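PDB 3IFR: carbohydrate kinase, FGGY from Rhodospirillum rubrum, which probably phosphorylates D-xylulose, as a sugar kinase of the FGGY family with the two-domain actin-like ATPase fold. Local coordinates for residues S41-H44 / P45-E49; E50-A53 / Q54-D57; G111-V114 / A115-R118; R148-P151 / A152-G155. One frame throughout, in Å; residues are numbered along the deposited sequence.

Contact 1: residues S41-H44 / P45-E49; sequences SSPH and PGWAE
His44 turns the edge of its imidazole against the face of Trp47 in a T-shaped pair. The ring planes stand at 87°, and ND1 of His44 is 3.6 Å from CZ2 of Trp47. The same histidine also lays its CB over the pyrrole half of the indole, a CH-pi contact of 3.9 Å from CB of His44 to the centroid of the Trp47 five-membered ring. CG of His44 lies anti to its carbonyl carbon (chi1 -55°), which lets the two side chains run side by side in the same direction. Pro43 approaches Trp47 crosswise, with its CD 3.7 Å from CB of Trp47, and CG of Pro43 lies 3.6 Å from OE1 of Glu49. The backbone that carries these side chains turns back on itself. Trp47 N donates to His44 O at 2.9 Å, closing a type II beta turn in which Gly46 takes the positive phi. Farther from the turn, Ser41 and Glu49 form an antiparallel hydrogen-bonded pair, with Ser41 N to Glu49 O at 2.9 Å and Glu49 N to Ser41 O at 2.8 Å. Outside the two segments, Arg109 makes a cation-pi contact with Trp47 and a salt bridge with OE2 of Glu49, an oxygen that Arg100 also engages. The whole is an irregular hairpin-like loop, closed at its base by a single beta bridge, linking strand 29-37 to strand 49-50 in the N-terminal domain of an FGGY kinase.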
loop_
_atom_site.group_PDB
_atom_site.type_symbol
_atom_site.label_atom_id
_atom_site.label_comp_id
_atom_site.label_asym_id
_atom_site.label_seq_id
_atom_site.Cartn_x
_atom_site.Cartn_y
_atom_site.Cartn_z
ATOM N N SER A 41 -13.132 -4.950 -12.967
ATOM C CA SER A 41 -13.340 -5.642 -14.231
ATOM C C SER A 41 -12.018 -6.021 -14.876
ATOM O O SER A 41 -10.992 -5.374 -14.647
ATOM C CB SER A 41 -14.118 -4.772 -15.227
ATOM O OG SER A 41 -15.309 -4.293 -14.639
ATOM N N SER A 42 -12.054 -7.057 -15.707
ATOM C CA SER A 42 -10.944 -7.314 -16.612
ATOM C C SER A 42 -11.482 -7.846 -17.923
ATOM O O SER A 42 -11.799 -9.032 -18.055
ATOM C CB SER A 42 -9.880 -8.229 -16.011
ATOM O OG SER A 42 -10.409 -9.497 -15.825
ATOM N N PRO A 43 -11.614 -6.936 -18.886
ATOM C CA PRO A 43 -12.132 -7.178 -20.228
ATOM C C PRO A 43 -11.190 -8.082 -21.015
ATOM O O PRO A 43 -11.652 -8.840 -21.855
ATOM C CB PRO A 43 -12.192 -5.770 -20.827
ATOM C CG PRO A 43 -12.253 -4.824 -19.583
ATOM C CD PRO A 43 -11.297 -5.513 -18.655
ATOM N N HIS A 44 -9.897 -8.057 -20.713
ATOM C CA HIS A 44 -8.988 -9.044 -21.305
ATOM C C HIS A 44 -7.989 -9.467 -20.277
ATOM O O HIS A 44 -7.829 -8.771 -19.282
ATOM C CB HIS A 44 -8.256 -8.473 -22.506
ATOM C CG HIS A 44 -9.167 -7.933 -23.546
ATOM N ND1 HIS A 44 -9.309 -6.582 -23.779
ATOM C CD2 HIS A 44 -10.022 -8.556 -24.401
ATOM C CE1 HIS A 44 -10.195 -6.394 -24.752
ATOM N NE2 HIS A 44 -10.632 -7.577 -25.147
ATOM N N PRO A 45 -7.324 -10.618 -20.504
ATOM C CA PRO A 45 -6.454 -11.177 -19.479
ATOM C C PRO A 45 -5.488 -10.087 -18.989
ATOM O O PRO A 45 -4.965 -9.320 -19.804
ATOM C CB PRO A 45 -5.688 -12.273 -20.236
ATOM C CG PRO A 45 -6.505 -12.621 -21.405
ATOM C CD PRO A 45 -7.442 -11.497 -21.686
ATOM N N GLY A 46 -5.292 -9.991 -17.673
ATOM C CA GLY A 46 -4.289 -9.105 -17.107
ATOM C C GLY A 46 -4.737 -7.652 -17.066
ATOM O O GLY A 46 -4.010 -6.793 -16.536
ATOM N N TRP A 47 -5.908 -7.365 -17.649
ATOM C CA TRP A 47 -6.541 -6.051 -17.511
ATOM C C TRP A 47 -7.175 -5.844 -16.123
ATOM O O TRP A 47 -7.766 -6.769 -15.576
ATOM C CB TRP A 47 -7.610 -5.888 -18.580
ATOM C CG TRP A 47 -7.029 -5.573 -19.889
ATOM C CD1 TRP A 47 -5.850 -6.055 -20.407
ATOM C CD2 TRP A 47 -7.583 -4.720 -20.876
ATOM N NE1 TRP A 47 -5.626 -5.522 -21.642
ATOM C CE2 TRP A 47 -6.682 -4.712 -21.970
ATOM C CE3 TRP A 47 -8.732 -3.934 -20.941
ATOM C CZ2 TRP A 47 -6.915 -3.967 -23.105
ATOM C CZ3 TRP A 47 -8.956 -3.205 -22.083
ATOM C CH2 TRP A 47 -8.044 -3.217 -23.141
ATOM N N ALA A 48 -7.032 -4.652 -15.542
ATOM C CA ALA A 48 -7.713 -4.331 -14.267
ATOM C C ALA A 48 -8.325 -2.952 -14.368
ATOM O O ALA A 48 -7.599 -1.937 -14.408
ATOM C CB ALA A 48 -6.757 -4.384 -13.096
ATOM N N GLU A 49 -9.647 -2.895 -14.430
ATOM C CA GLU A 49 -10.306 -1.617 -14.676
ATOM C C GLU A 49 -11.402 -1.360 -13.676
ATOM O O GLU A 49 -12.010 -2.316 -13.182
ATOM C CB GLU A 49 -10.884 -1.576 -16.099
ATOM C CG GLU A 49 -9.814 -1.719 -17.174
ATOM C CD GLU A 49 -10.245 -1.293 -18.562
ATOM O OE1 GLU A 49 -11.436 -1.420 -18.926
ATOM O OE2 GLU A 49 -9.358 -0.847 -19.312
#

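Contact 2: residues E50-A53 / Q54-D57; sequences EDPA and QWWD
Asp51 O receives two backbone N-H groups at the N-terminal end of helix 52-70: Gln54 N at 2.9 Å, from above the carbonyl plane, and Trp55 N through a weak, longer bond. Asp51 is the N-cap of this helix. With CG opposite the backbone N (chi1 -178°), the carboxylate is placed so that OD1 of Asp51 accepts from Ala53 N at 3.1 Å, a capping bond that meets the carboxylate from above its plane. One water bridges the cap residue and Gln54, three positions on, accepting from Asp51 N and donating to OE1 of Gln54 at 2.6 Å; that amide oxygen also takes the N-H of Thr39. The i to i+4 series, begun by the weak bond, continues with Trp56 N to Pro52 O and Asp57 N to Ala53 O. The indole of Trp55 is held in two ways. Pro52 sits over one face, its CA 4.0 Å from the centroid of the Trp55 six-membered ring, while CB of Pro52 packs against CE3. Helix 163-172 adds Ser163 and Ile167 against Trp55 and Tyr166 against Pro52. Glu50 crosses Trp55 at about a right angle, its carboxylate plane 51° from the indole plane. NE1 of Trp55 donates to OE1 of Glu50 at 2.9 Å, nearly straight at 169°, and the acceptor lies in the ring plane and uses the anti lone pair of its carboxylate.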
loop_
_atom_site.group_PDB
_atom_site.type_symbol
_atom_site.label_atom_id
_atom_site.label_comp_id
_atom_site.label_asym_id
_atom_site.label_seq_id
_atom_site.Cartn_x
_atom_site.Cartn_y
_atom_site.Cartn_z
ATOM N N GLU A 50 -11.660 -0.078 -13.381
ATOM C CA GLU A 50 -12.866 0.280 -12.637
ATOM C C GLU A 50 -13.635 1.459 -13.234
ATOM O O GLU A 50 -13.158 2.189 -14.092
ATOM C CB GLU A 50 -12.619 0.435 -11.135
ATOM C CG GLU A 50 -11.705 -0.660 -10.559
ATOM C CD GLU A 50 -11.791 -0.846 -9.032
ATOM O OE1 GLU A 50 -12.026 0.144 -8.304
ATOM O OE2 GLU A 50 -11.604 -1.996 -8.565
ATOM N N ASP A 51 -14.867 1.595 -12.790
ATOM C CA ASP A 51 -15.751 2.597 -13.301
ATOM C C ASP A 51 -15.759 3.734 -12.313
ATOM O O ASP A 51 -16.291 3.580 -11.204
ATOM C CB ASP A 51 -17.140 1.974 -13.355
ATOM C CG ASP A 51 -18.177 2.911 -13.936
ATOM O OD1 ASP A 51 -17.802 4.071 -14.241
ATOM O OD2 ASP A 51 -19.366 2.485 -14.073
ATOM N N PRO A 52 -15.168 4.879 -12.672
ATOM C CA PRO A 52 -15.119 5.962 -11.662
ATOM C C PRO A 52 -16.512 6.432 -11.203
ATOM O O PRO A 52 -16.684 7.001 -10.113
ATOM C CB PRO A 52 -14.382 7.094 -12.374
ATOM C CG PRO A 52 -13.625 6.446 -13.478
ATOM C CD PRO A 52 -14.386 5.193 -13.875
ATOM N N ALA A 53 -17.513 6.156 -12.004
ATOM C CA ALA A 53 -18.863 6.533 -11.625
ATOM C C ALA A 53 -19.374 5.649 -10.496
ATOM O O ALA A 53 -20.195 6.079 -9.698
ATOM C CB ALA A 53 -19.815 6.481 -12.833
ATOM N N GLN A 54 -18.908 4.410 -10.429
ATOM C CA GLN A 54 -19.230 3.586 -9.268
ATOM C C GLN A 54 -18.512 4.072 -7.962
ATOM O O GLN A 54 -19.119 4.066 -6.865
ATOM C CB GLN A 54 -18.946 2.128 -9.570
ATOM C CG GLN A 54 -19.647 1.142 -8.637
ATOM C CD GLN A 54 -19.037 -0.224 -8.756
ATOM O OE1 GLN A 54 -17.848 -0.345 -9.046
ATOM N NE2 GLN A 54 -19.842 -1.265 -8.584
ATOM N N TRP A 55 -17.248 4.500 -8.073
ATOM C CA TRP A 55 -16.600 5.094 -6.905
ATOM C C TRP A 55 -17.523 6.207 -6.365
ATOM O O TRP A 55 -17.836 6.255 -5.176
ATOM C CB TRP A 55 -15.204 5.668 -7.182
ATOM C CG TRP A 55 -14.178 4.736 -7.769
ATOM C CD1 TRP A 55 -14.092 3.376 -7.617
ATOM C CD2 TRP A 55 -13.056 5.118 -8.590
ATOM N NE1 TRP A 55 -13.016 2.888 -8.337
ATOM C CE2 TRP A 55 -12.359 3.946 -8.917
ATOM C CE3 TRP A 55 -12.590 6.349 -9.079
ATOM C CZ2 TRP A 55 -11.212 3.965 -9.705
ATOM C CZ3 TRP A 55 -11.468 6.367 -9.853
ATOM C CH2 TRP A 55 -10.780 5.185 -10.159
ATOM N N TRP A 56 -17.977 7.075 -7.252
ATOM C CA TRP A 56 -18.707 8.278 -6.847
ATOM C C TRP A 56 -20.049 7.919 -6.274
ATOM O O TRP A 56 -20.490 8.477 -5.278
ATOM C CB TRP A 56 -18.890 9.224 -8.038
ATOM C CG TRP A 56 -19.698 10.417 -7.697
ATOM C CD1 TRP A 56 -20.874 10.783 -8.270
ATOM C CD2 TRP A 56 -19.447 11.378 -6.652
ATOM N NE1 TRP A 56 -21.348 11.933 -7.689
ATOM C CE2 TRP A 56 -20.500 12.321 -6.689
ATOM C CE3 TRP A 56 -18.431 11.543 -5.698
ATOM C CZ2 TRP A 56 -20.565 13.429 -5.829
ATOM C CZ3 TRP A 56 -18.500 12.657 -4.834
ATOM C CH2 TRP A 56 -19.566 13.588 -4.918
ATOM N N ASP A 57 -20.710 6.966 -6.918
ATOM C CA ASP A 57 -21.953 6.447 -6.384
ATOM C C ASP A 57 -21.776 5.742 -5.067
ATOM O O ASP A 57 -22.550 5.962 -4.146
ATOM C CB ASP A 57 -22.630 5.523 -7.369
ATOM C CG ASP A 57 -24.036 5.925 -7.581
ATOM O OD1 ASP A 57 -24.924 5.185 -7.100
ATOM O OD2 ASP A 57 -24.215 7.038 -8.166
HETATM O O HOH W 1 -15.895 -0.512 -10.678
#

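Contact 3: residues G111-V114 / A115-R118; sequences GDEV and AELR
Gly111 O to Ala115 N opens a ladder of four successive i to i+4 bonds that define the first turns of alpha-helix 111-120. That bond measures 3.0 Å and is nearly straight. Asp112 O then takes Glu116 N, Glu113 O takes Leu117 N at 2.8 Å, and Val114 O takes Arg118 N, also at 2.8 Å. No residue from Gly111 to Arg118 departs from helical phi and psi.

The acidic side chains form a second group. Glu113 and Glu116 bring their OE1 atoms to 4.2 Å of each other, a like-charge approach that would probably be unfavourable by itself. Both oxygens, however, form salt bridges to NH1 of Arg148 from helix 139-149, and this shared cation probably offsets the repulsion. Glu116 extends beyond CG, and its OE1 passes 3.5 Å from CA of Glu113; Glu113 instead bends at chi2 (-61°).

Van der Waals packing makes up the third group. CG of Leu117 lies 3.4 Å from Glu113 O, and the leucine side chain packs on Thr140 and Arg144 of helix 139-149 as well as on Val134 and Leu202. Val114 also touches Gln136. Along the helix, Val114 and Arg118 lie next to each other and point the same way. The arginine bends at chi2 and chi3, its NH1 makes a weak hydrogen bond to Val134 O, and its guanidinium presents one face to the valine. CG1 of Val114 sits over the centre of that face, 3.9 Å from CZ of Arg118.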
loop_
_atom_site.group_PDB
_atom_site.type_symbol
_atom_site.label_atom_id
_atom_site.label_comp_id
_atom_site.label_asym_id
_atom_site.label_seq_id
_atom_site.Cartn_x
_atom_site.Cartn_y
_atom_site.Cartn_z
ATOM N N GLY A 111 3.406 -3.836 -20.832
ATOM C CA GLY A 111 4.775 -4.323 -20.896
ATOM C C GLY A 111 5.599 -3.740 -22.028
ATOM O O GLY A 111 6.710 -3.320 -21.820
ATOM N N ASP A 112 5.072 -3.735 -23.244
ATOM C CA ASP A 112 5.808 -3.120 -24.337
ATOM C C ASP A 112 6.187 -1.660 -24.024
ATOM O O ASP A 112 7.308 -1.238 -24.286
ATOM C CB ASP A 112 4.995 -3.140 -25.638
ATOM C CG ASP A 112 4.563 -4.549 -26.054
ATOM O OD1 ASP A 112 5.197 -5.532 -25.623
ATOM O OD2 ASP A 112 3.578 -4.657 -26.829
ATOM N N GLU A 113 5.270 -0.859 -23.503
ATOM C CA GLU A 113 5.677 0.526 -23.371
ATOM C C GLU A 113 6.775 0.666 -22.309
ATOM O O GLU A 113 7.666 1.529 -22.411
ATOM C CB GLU A 113 4.510 1.489 -23.158
ATOM C CG GLU A 113 3.209 0.826 -22.837
ATOM C CD GLU A 113 2.734 -0.084 -23.937
ATOM O OE1 GLU A 113 2.562 0.396 -25.099
ATOM O OE2 GLU A 113 2.536 -1.280 -23.619
ATOM N N VAL A 114 6.727 -0.221 -21.321
ATOM C CA VAL A 114 7.686 -0.197 -20.250
ATOM C C VAL A 114 9.045 -0.475 -20.859
ATOM O O VAL A 114 10.024 0.261 -20.621
ATOM C CB VAL A 114 7.347 -1.234 -19.147
ATOM C CG1 VAL A 114 8.616 -1.623 -18.397
ATOM C CG2 VAL A 114 6.288 -0.664 -18.195
ATOM N N ALA A 115 9.099 -1.515 -21.684
ATOM C CA ALA A 115 10.324 -1.777 -22.445
ATOM C C ALA A 115 10.859 -0.547 -23.244
ATOM O O ALA A 115 12.058 -0.262 -23.191
ATOM C CB ALA A 115 10.171 -3.025 -23.321
ATOM N N GLU A 116 9.988 0.192 -23.946
ATOM C CA GLU A 116 10.433 1.390 -24.660
ATOM C C GLU A 116 10.951 2.445 -23.714
ATOM O O GLU A 116 12.002 3.020 -23.940
ATOM C CB GLU A 116 9.316 2.013 -25.507
ATOM C CG GLU A 116 8.458 1.018 -26.206
ATOM C CD GLU A 116 7.416 1.678 -27.055
ATOM O OE1 GLU A 116 6.258 1.817 -26.579
ATOM O OE2 GLU A 116 7.755 2.087 -28.196
ATOM N N LEU A 117 10.178 2.733 -22.676
ATOM C CA LEU A 117 10.568 3.734 -21.694
ATOM C C LEU A 117 11.951 3.387 -21.186
ATOM O O LEU A 117 12.870 4.208 -21.154
ATOM C CB LEU A 117 9.568 3.755 -20.523
ATOM C CG LEU A 117 8.291 4.505 -20.879
ATOM C CD1 LEU A 117 7.231 4.347 -19.802
ATOM C CD2 LEU A 117 8.635 5.969 -21.180
ATOM N N ARG A 118 12.079 2.142 -20.775
ATOM C CA ARG A 118 13.349 1.653 -20.256
ATOM C C ARG A 118 14.481 1.809 -21.292
ATOM O O ARG A 118 15.597 2.134 -20.934
ATOM C CB ARG A 118 13.177 0.213 -19.812
ATOM C CG ARG A 118 13.985 -0.132 -18.689
ATOM C CD ARG A 118 13.147 -0.743 -17.628
ATOM N NE ARG A 118 12.808 -2.115 -17.939
ATOM C CZ ARG A 118 12.074 -2.876 -17.140
ATOM N NH1 ARG A 118 11.624 -2.370 -15.997
ATOM N NH2 ARG A 118 11.785 -4.133 -17.481
#

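Contact 4: residues R148-P151 / A152-G155; sequences RHEP and AVFG
Glu150 and Val153 both start with a branch anti to the carbonyl carbon: CG of Glu150 (chi1 -64°) and CG2 of Val153. With these torsions, and with the glutamate extended beyond CG, the two side chains lie alongside each other, pointing the same way. OE2 of Glu150 then comes to 3.5 Å from CG2 of Val153, and CB of Glu150 to 3.9 Å from the same methyl. The backbone of Glu150 has left helical angles (phi -138°, psi 64°), marking the end of helix 139-149, and the same residue is the N-cap of helix 151-155. Its carbonyl begins the new helix: Phe154 N donates to Glu150 O at 2.9 Å, nearly straight at 168°. Pro151 follows as the first helical residue, and its O accepts from Gly155 N at 2.9 Å. Phe154 leads its ring away from the cap toward Ile146 and Glu147 of the preceding helix and toward His204 and Ile205, while Val153 also meets Leu99. OE2 of Glu150 thus meets Val153 by van der Waals contact alone; its polar partner is Arg100, outside the two segments, whose charge probably helps to hold the carboxylate at the junction of the two helices.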
loop_
_atom_site.group_PDB
_atom_site.type_symbol
_atom_site.label_atom_id
_atom_site.label_comp_id
_atom_site.label_asym_id
_atom_site.label_seq_id
_atom_site.Cartn_x
_atom_site.Cartn_y
_atom_site.Cartn_z
ATOM N N ARG A 148 -0.930 4.666 -28.032
ATOM C CA ARG A 148 -0.747 3.783 -29.155
ATOM C C ARG A 148 -1.982 2.917 -29.433
ATOM O O ARG A 148 -2.221 2.556 -30.573
ATOM C CB ARG A 148 0.545 2.933 -29.034
ATOM C CG ARG A 148 0.328 1.487 -28.702
ATOM C CD ARG A 148 1.266 0.527 -29.439
ATOM N NE ARG A 148 2.576 1.088 -29.776
ATOM C CZ ARG A 148 3.604 1.231 -28.936
ATOM N NH1 ARG A 148 3.502 0.863 -27.661
ATOM N NH2 ARG A 148 4.738 1.760 -29.377
ATOM N N HIS A 149 -2.754 2.576 -28.406
ATOM C CA HIS A 149 -3.894 1.692 -28.604
ATOM C C HIS A 149 -5.206 2.426 -28.761
ATOM O O HIS A 149 -6.130 1.900 -29.361
ATOM C CB HIS A 149 -4.025 0.659 -27.467
ATOM C CG HIS A 149 -3.002 -0.428 -27.542
ATOM N ND1 HIS A 149 -1.666 -0.206 -27.262
ATOM C CD2 HIS A 149 -3.103 -1.717 -27.906
ATOM C CE1 HIS A 149 -1.000 -1.323 -27.445
ATOM N NE2 HIS A 149 -1.842 -2.253 -27.840
ATOM N N GLU A 150 -5.312 3.609 -28.180
ATOM C CA GLU A 150 -6.574 4.333 -28.223
ATOM C C GLU A 150 -6.282 5.808 -28.503
ATOM O O GLU A 150 -6.531 6.663 -27.648
ATOM C CB GLU A 150 -7.361 4.133 -26.914
ATOM C CG GLU A 150 -7.794 2.671 -26.688
ATOM C CD GLU A 150 -8.470 2.425 -25.345
ATOM O OE1 GLU A 150 -8.657 1.246 -24.956
ATOM O OE2 GLU A 150 -8.833 3.405 -24.664
ATOM N N PRO A 151 -5.718 6.099 -29.692
ATOM C CA PRO A 151 -5.262 7.472 -29.967
ATOM C C PRO A 151 -6.406 8.453 -29.783
ATOM O O PRO A 151 -6.180 9.590 -29.451
ATOM C CB PRO A 151 -4.833 7.457 -31.437
ATOM C CG PRO A 151 -5.201 6.111 -31.980
ATOM C CD PRO A 151 -5.726 5.233 -30.882
ATOM N N ALA A 152 -7.635 8.028 -30.023
ATOM C CA ALA A 152 -8.762 8.966 -29.901
ATOM C C ALA A 152 -9.009 9.331 -28.437
ATOM O O ALA A 152 -9.254 10.501 -28.106
ATOM C CB ALA A 152 -10.032 8.411 -30.550
ATOM N N VAL A 153 -8.938 8.340 -27.553
ATOM C CA VAL A 153 -8.955 8.667 -26.135
ATOM C C VAL A 153 -7.817 9.622 -25.843
ATOM O O VAL A 153 -8.019 10.694 -25.262
ATOM C CB VAL A 153 -8.847 7.421 -25.261
ATOM C CG1 VAL A 153 -8.817 7.806 -23.782
ATOM C CG2 VAL A 153 -10.080 6.533 -25.537
ATOM N N PHE A 154 -6.625 9.255 -26.301
ATOM C CA PHE A 154 -5.432 10.017 -25.988
ATOM C C PHE A 154 -5.523 11.482 -26.391
ATOM O O PHE A 154 -5.088 12.374 -25.640
ATOM C CB PHE A 154 -4.193 9.389 -26.611
ATOM C CG PHE A 154 -2.913 9.947 -26.081
ATOM C CD1 PHE A 154 -2.404 9.518 -24.852
ATOM C CD2 PHE A 154 -2.210 10.898 -26.793
ATOM C CE1 PHE A 154 -1.217 10.022 -24.350
ATOM C CE2 PHE A 154 -1.021 11.409 -26.306
ATOM C CZ PHE A 154 -0.522 10.975 -25.053
ATOM N N GLY A 155 -6.072 11.737 -27.569
ATOM C CA GLY A 155 -6.092 13.102 -28.076
ATOM C C GLY A 155 -7.111 13.961 -27.334
ATOM O O GLY A 155 -7.015 15.192 -27.297
#

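In the fold
From the N terminus, the four contacts follow one another in series, neither nesting nor crossing. Contact 1 closes the loop after strand 29-37, and contact 2 adjoins it directly, carrying the chain from the short strand 49-50 into helix 52-70; their centres are about 16 Å apart. Contact 3 opens helix 111-120, and contact 4 joins the end of helix 139-149 to helix 151-155. Contacts 3 and 4 touch through Arg148, whose salt bridges to Glu113 and Glu116 tie helix 139-149 to helix 111-120. Arg100 links contacts 1 and 4 indirectly by pairing with Glu49 and Glu150. All four lie in the N-terminal FGGY family region.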